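Local atomic coordinates of tegumental protein 20.8 kDa (Clonorchis sinensis, PDB entry 5X2E), a protein that binds calcium through an EF-hand of its N-terminal calmodulin-like domain, the part present here, and belongs to the tegumental-allergen-like proteins of a liver fluke. Residues 3-8 with 69-74. Residues are numbered along the deposited sequence; the frame is centred on the assembly and turned at random.
Sequences FINIFV and IDFREQ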
loop_
_atom_site.group_PDB
_atom_site.type_symbol
_atom_site.label_atom_id
_atom_site.label_comp_id
_atom_site.label_asym_id
_atom_site.label_seq_id
_atom_site.Cartn_x
_atom_site.Cartn_y
_atom_site.Cartn_z
ATOM N N PHE A 3 -0.124 6.941 5.669
ATOM C CA PHE A 3 0.402 5.840 4.887
ATOM C C PHE A 3 -0.273 4.517 5.262
ATOM O O PHE A 3 -0.454 3.664 4.396
ATOM C CB PHE A 3 1.911 5.731 5.058
ATOM C CG PHE A 3 2.675 6.748 4.290
ATOM C CD1 PHE A 3 2.549 6.829 2.910
ATOM C CD2 PHE A 3 3.548 7.604 4.929
ATOM C CE1 PHE A 3 3.267 7.762 2.175
ATOM C CE2 PHE A 3 4.273 8.530 4.195
ATOM C CZ PHE A 3 4.118 8.605 2.816
ATOM N N ILE A 4 -0.647 4.355 6.537
ATOM C CA ILE A 4 -1.343 3.144 6.992
ATOM C C ILE A 4 -2.638 2.957 6.196
ATOM O O ILE A 4 -2.892 1.902 5.591
ATOM C CB ILE A 4 -1.635 3.210 8.530
ATOM C CG1 ILE A 4 -0.317 3.139 9.317
ATOM C CG2 ILE A 4 -2.532 2.069 8.940
ATOM C CD1 ILE A 4 -0.359 3.675 10.753
ATOM N N ASN A 5 -3.424 4.016 6.158
ATOM C CA ASN A 5 -4.666 4.059 5.415
ATOM C C ASN A 5 -4.472 3.822 3.914
ATOM O O ASN A 5 -5.211 3.059 3.289
ATOM C CB ASN A 5 -5.288 5.418 5.650
ATOM C CG ASN A 5 -6.699 5.545 5.149
ATOM O OD1 ASN A 5 -7.142 4.831 4.264
ATOM N ND2 ASN A 5 -7.413 6.519 5.705
ATOM N N ILE A 6 -3.485 4.492 3.324
ATOM C CA ILE A 6 -3.293 4.401 1.874
ATOM C C ILE A 6 -2.880 2.973 1.498
ATOM O O ILE A 6 -3.365 2.439 0.500
ATOM C CB ILE A 6 -2.277 5.470 1.392
ATOM C CG1 ILE A 6 -2.885 6.874 1.581
ATOM C CG2 ILE A 6 -1.876 5.226 -0.070
ATOM C CD1 ILE A 6 -1.877 8.012 1.570
ATOM N N PHE A 7 -2.035 2.336 2.310
ATOM C CA PHE A 7 -1.632 0.946 2.029
ATOM C C PHE A 7 -2.886 0.070 1.961
ATOM O O PHE A 7 -3.067 -0.717 1.029
ATOM C CB PHE A 7 -0.691 0.364 3.093
ATOM C CG PHE A 7 -0.233 -1.016 2.749
ATOM C CD1 PHE A 7 0.990 -1.200 2.127
ATOM C CD2 PHE A 7 -1.018 -2.139 3.052
ATOM C CE1 PHE A 7 1.423 -2.459 1.760
ATOM C CE2 PHE A 7 -0.596 -3.406 2.672
ATOM C CZ PHE A 7 0.622 -3.565 2.034
ATOM N N VAL A 8 -3.712 0.172 2.991
ATOM C CA VAL A 8 -4.934 -0.625 3.026
ATOM C C VAL A 8 -5.852 -0.301 1.857
ATOM O O VAL A 8 -6.402 -1.205 1.221
ATOM C CB VAL A 8 -5.638 -0.457 4.380
ATOM C CG1 VAL A 8 -7.048 -1.053 4.341
ATOM C CG2 VAL A 8 -4.778 -1.118 5.462
ATOM N N ILE A 69 -2.541 -4.038 10.114
ATOM C CA ILE A 69 -3.546 -5.049 10.439
ATOM C C ILE A 69 -4.651 -4.469 11.335
ATOM O O ILE A 69 -5.834 -4.733 11.129
ATOM C CB ILE A 69 -2.895 -6.271 11.095
ATOM C CG1 ILE A 69 -1.957 -6.974 10.103
ATOM C CG2 ILE A 69 -3.969 -7.226 11.599
ATOM C CD1 ILE A 69 -1.086 -8.019 10.772
ATOM N N ASP A 70 -4.265 -3.686 12.336
ATOM C CA ASP A 70 -5.249 -3.050 13.227
ATOM C C ASP A 70 -6.173 -2.175 12.424
ATOM O O ASP A 70 -7.397 -2.221 12.575
ATOM C CB ASP A 70 -4.551 -2.208 14.287
ATOM C CG ASP A 70 -4.228 -2.994 15.515
ATOM O OD1 ASP A 70 -4.834 -4.061 15.702
ATOM O OD2 ASP A 70 -3.385 -2.535 16.305
ATOM N N PHE A 71 -5.576 -1.365 11.557
ATOM C CA PHE A 71 -6.384 -0.467 10.748
ATOM C C PHE A 71 -7.320 -1.253 9.844
ATOM O O PHE A 71 -8.470 -0.890 9.686
ATOM C CB PHE A 71 -5.515 0.479 9.915
ATOM C CG PHE A 71 -6.315 1.458 9.085
ATOM C CD1 PHE A 71 -6.662 1.170 7.767
ATOM C CD2 PHE A 71 -6.718 2.668 9.628
ATOM C CE1 PHE A 71 -7.416 2.054 7.020
ATOM C CE2 PHE A 71 -7.458 3.579 8.875
ATOM C CZ PHE A 71 -7.808 3.266 7.579
ATOM N N ARG A 72 -6.811 -2.312 9.230
ATOM C CA ARG A 72 -7.620 -3.173 8.399
ATOM C C ARG A 72 -8.806 -3.747 9.149
ATOM O O ARG A 72 -9.922 -3.724 8.642
ATOM C CB ARG A 72 -6.746 -4.321 7.864
ATOM C CG ARG A 72 -7.452 -5.326 6.939
ATOM C CD ARG A 72 -7.201 -5.033 5.491
ATOM N NE ARG A 72 -5.780 -5.020 5.138
ATOM C CZ ARG A 72 -5.331 -4.792 3.904
ATOM N NH1 ARG A 72 -6.199 -4.504 2.927
ATOM N NH2 ARG A 72 -4.021 -4.828 3.636
ATOM N N GLU A 73 -8.579 -4.246 10.363
ATOM C CA GLU A 73 -9.658 -4.821 11.140
ATOM C C GLU A 73 -10.672 -3.741 11.517
ATOM O O GLU A 73 -11.873 -3.982 11.496
ATOM C CB GLU A 73 -9.109 -5.510 12.398
ATOM C CG GLU A 73 -8.301 -6.753 12.058
ATOM C CD GLU A 73 -7.636 -7.391 13.249
ATOM O OE1 GLU A 73 -7.633 -6.784 14.336
ATOM O OE2 GLU A 73 -7.115 -8.524 13.059
ATOM N N GLN A 74 -10.185 -2.548 11.876
ATOM C CA GLN A 74 -11.065 -1.419 12.257
ATOM C C GLN A 74 -11.857 -0.894 11.084
ATOM O O GLN A 74 -13.019 -0.552 11.231
ATOM C CB GLN A 74 -10.277 -0.245 12.835
ATOM C CG GLN A 74 -9.571 -0.552 14.088
ATOM C CD GLN A 74 -8.604 0.534 14.490
ATOM O OE1 GLN A 74 -8.717 1.688 14.046
ATOM N NE2 GLN A 74 -7.649 0.182 15.345
#
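F71 and R72, on helix 65-79, the last helix of this chain, pack against I4, N5, F7 and V8 of the first helix in a helix-helix contact without hydrogen bonds between the two segments. The segment axes approach to 9.6 Å at a signed crossing angle of -64°. F71 is the main apolar element. A first torsion of -178° turns the F71 ring away from its own backbone N and across to helix 3-10, where N5 CA lies over one face, 4.1 Å from the ring centroid, in a CH-pi contact. The N5 amide carbon, CG, comes to 3.5 Å from CZ of F71, the amide plane tilted 40° from the ring. V8 meets the ring at its edge, CG2 lying 3.8 Å from CD1 of F71, while I4 CG2 packs at 3.5 Å against F71 CB.

R72 illustrates how one long side chain can serve both packing and charge pairing. Bends at chi2 and chi3 carry its guanidinium under V8, whose CG2 sits 3.9 Å above the centre of the R72 guanidinium plane. NH2 then points at the edge of the F7 ring, 3.8 Å from F7 CE2, the two planes almost perpendicular. That same nitrogen forms a salt bridge with D11, a calcium ligand, and a hydrogen bond with N16, so helix 65-79 is tied directly to the EF-hand loop and probably helps orient the D11 carboxylate. Beyond the contact, I4 and V8 also touch I68 of helix 65-79, whereas F7 touches L54 and its ring meets that of F57, so helix 3-10 packs against both helix 65-79 and helix 54-61.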